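Local coordinates for protein carboxyl esterase NP (Bacillus subtilis, PDB 4CCW) that hydrolyses carboxylic esters to an alcohol and a carboxylate, as a carboxylesterase of the alpha/beta hydrolase superfamily, at residues L159-H162 and H163-K167. Sequence-based numbering, arbitrary orientation.
With VKC ((2-hydroxyethoxy)acetic acid), chain B.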
loop_
_atom_site.group_PDB
_atom_site.type_symbol
_atom_site.label_atom_id
_atom_site.label_comp_id
_atom_site.label_asym_id
_atom_site.label_seq_id
_atom_site.Cartn_x
_atom_site.Cartn_y
_atom_site.Cartn_z
ATOM N N LEU A 159 -11.539 11.392 -0.078
ATOM C CA LEU A 159 -12.975 11.180 -0.238
ATOM C C LEU A 159 -13.347 9.859 0.398
ATOM O O LEU A 159 -12.497 8.972 0.458
ATOM C CB LEU A 159 -13.357 11.070 -1.717
ATOM C CG LEU A 159 -13.225 12.286 -2.625
ATOM C CD1 LEU A 159 -13.749 11.891 -4.000
ATOM C CD2 LEU A 159 -14.003 13.468 -2.054
ATOM N N PRO A 160 -14.616 9.709 0.838
ATOM C CA PRO A 160 -15.050 8.392 1.313
ATOM C C PRO A 160 -15.228 7.428 0.157
ATOM O O PRO A 160 -15.388 7.868 -0.985
ATOM C CB PRO A 160 -16.407 8.661 1.960
ATOM C CG PRO A 160 -16.870 9.961 1.420
ATOM C CD PRO A 160 -15.676 10.736 0.952
ATOM N N PHE A 161 -15.196 6.128 0.446
ATOM C CA PHE A 161 -15.411 5.115 -0.576
ATOM C C PHE A 161 -16.780 5.245 -1.203
ATOM O O PHE A 161 -17.768 5.573 -0.524
ATOM C CB PHE A 161 -15.383 3.702 0.034
ATOM C CG PHE A 161 -14.031 3.236 0.477
ATOM C CD1 PHE A 161 -12.935 3.253 -0.385
ATOM C CD2 PHE A 161 -13.874 2.690 1.758
ATOM C CE1 PHE A 161 -11.699 2.761 0.031
ATOM C CE2 PHE A 161 -12.639 2.215 2.181
ATOM C CZ PHE A 161 -11.549 2.249 1.313
ATOM N N HIS A 162 -16.863 4.926 -2.488
ATOM C CA HIS A 162 -18.168 4.628 -3.081
ATOM C C HIS A 162 -18.669 3.348 -2.450
ATOM O O HIS A 162 -17.873 2.452 -2.156
ATOM C CB HIS A 162 -18.005 4.458 -4.579
ATOM C CG HIS A 162 -19.301 4.267 -5.315
ATOM N ND1 HIS A 162 -19.876 3.059 -5.465
ATOM C CD2 HIS A 162 -20.121 5.180 -5.965
ATOM C CE1 HIS A 162 -21.013 3.189 -6.167
ATOM N NE2 HIS A 162 -21.161 4.488 -6.481
ATOM N N HIS A 163 -19.978 3.213 -2.248
ATOM C CA HIS A 163 -20.509 2.035 -1.542
ATOM C C HIS A 163 -20.176 0.715 -2.209
ATOM O O HIS A 163 -20.116 -0.336 -1.548
ATOM C CB HIS A 163 -22.013 2.167 -1.301
ATOM C CG HIS A 163 -22.864 1.997 -2.547
ATOM N ND1 HIS A 163 -23.552 0.863 -2.805
ATOM C CD2 HIS A 163 -23.109 2.856 -3.612
ATOM C CE1 HIS A 163 -24.220 0.994 -3.966
ATOM N NE2 HIS A 163 -23.938 2.211 -4.471
ATOM N N ASP A 164 -19.957 0.751 -3.519
ATOM C CA ASP A 164 -19.612 -0.473 -4.259
ATOM C C ASP A 164 -18.315 -1.092 -3.765
ATOM O O ASP A 164 -18.160 -2.314 -3.818
ATOM C CB ASP A 164 -19.537 -0.237 -5.772
ATOM C CG ASP A 164 -20.892 -0.356 -6.447
ATOM O OD1 ASP A 164 -21.868 -0.749 -5.777
ATOM O OD2 ASP A 164 -20.973 -0.070 -7.661
ATOM N N PHE A 165 -17.390 -0.269 -3.274
ATOM C CA PHE A 165 -16.157 -0.825 -2.730
ATOM C C PHE A 165 -16.466 -1.791 -1.593
ATOM O O PHE A 165 -15.953 -2.912 -1.574
ATOM C CB PHE A 165 -15.164 0.241 -2.258
ATOM C CG PHE A 165 -13.947 -0.344 -1.590
ATOM C CD1 PHE A 165 -12.912 -0.897 -2.355
ATOM C CD2 PHE A 165 -13.855 -0.396 -0.194
ATOM C CE1 PHE A 165 -11.795 -1.448 -1.732
ATOM C CE2 PHE A 165 -12.745 -0.956 0.431
ATOM C CZ PHE A 165 -11.717 -1.480 -0.341
ATOM N N TYR A 166 -17.302 -1.359 -0.646
ATOM C CA TYR A 166 -17.706 -2.248 0.456
ATOM C C TYR A 166 -18.295 -3.569 -0.020
ATOM O O TYR A 166 -17.993 -4.636 0.531
ATOM C CB TYR A 166 -18.706 -1.531 1.376
ATOM C CG TYR A 166 -18.073 -0.422 2.186
ATOM C CD1 TYR A 166 -17.281 -0.724 3.281
ATOM C CD2 TYR A 166 -18.285 0.924 1.879
ATOM C CE1 TYR A 166 -16.689 0.261 4.040
ATOM C CE2 TYR A 166 -17.700 1.939 2.658
ATOM C CZ TYR A 166 -16.893 1.594 3.721
ATOM O OH TYR A 166 -16.291 2.535 4.521
ATOM N N LYS A 167 -19.140 -3.492 -1.037
ATOM C CA LYS A 167 -19.809 -4.669 -1.588
ATOM C C LYS A 167 -18.862 -5.644 -2.293
ATOM O O LYS A 167 -18.920 -6.856 -2.046
ATOM C CB LYS A 167 -20.949 -4.239 -2.507
ATOM C CG LYS A 167 -22.073 -3.556 -1.736
ATOM C CD LYS A 167 -23.204 -3.108 -2.650
ATOM C CE LYS A 167 -24.353 -2.531 -1.844
ATOM N NZ LYS A 167 -24.013 -1.307 -1.045
HETATM C C VKC B . -7.882 -3.662 -2.624
HETATM O O VKC B . -8.314 -2.492 -2.559
HETATM C CA VKC B . -8.609 -4.748 -1.864
HETATM C CD VKC B . -10.599 -4.842 1.122
HETATM C CG VKC B . -10.489 -4.864 -0.403
HETATM O OAD VKC B . -9.318 -4.156 -0.780
HETATM O OE1 VKC B . -11.167 -6.070 1.603
HETATM O OXT VKC B . -6.869 -3.962 -3.293
#
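The phenyl rings of Phe161 and Phe165 lie face to face, their centroids 4.1 Å apart and their planes 23° from parallel. Phe161 CZ comes within 3.5 Å of Phe165 CE2, and Phe165 CD2 sits over the centre of the Phe161 ring, whereas Phe161 CE1 meets the Phe165 face nearer its rim. Phe161 also makes an edge-to-face pair with Tyr166: its CD2 edge is directed at the tyrosine ring, 3.8 Å from Tyr166 CZ, with the planes almost perpendicular (89°) and Tyr166 OH in the plane of the Phe161 ring. A chi1 of 175° turns the Phe165 ring away from its own backbone N, so that one face meets Phe161 while the far end of the ring reaches the bound (2-hydroxyethoxy)acetic acid, Phe165 CZ lying 3.6 Å from the ligand's CG. Replacing Phe161 with alanine would remove the ring that both stacks on Phe165 and meets Tyr166 edge-on, and would probably leave the pocket ring of Phe165 freer to shift. Pro221 and Ile246 also pack against Phe161.

His162 caps the start of the helix. Its imidazole folds back to accept Asp164 N at ND1 (3.0 Å), a nearly straight bond with the donor tilted from the ring plane. Phe165 N donates to His162 O, also at 3.0 Å. The His162 and His163 rings are roughly parallel but displaced, with little overlap, and Lys167 NZ donates to His163 ND1 (2.8 Å) in the ring plane.

This is a side-chain N-cap beside an aromatic cluster, placed where the loop after strand 146-152 enters helix 163-171, with Phe165 lining the ligand pocket of this alpha/beta hydrolase near the probable proton acceptor His273.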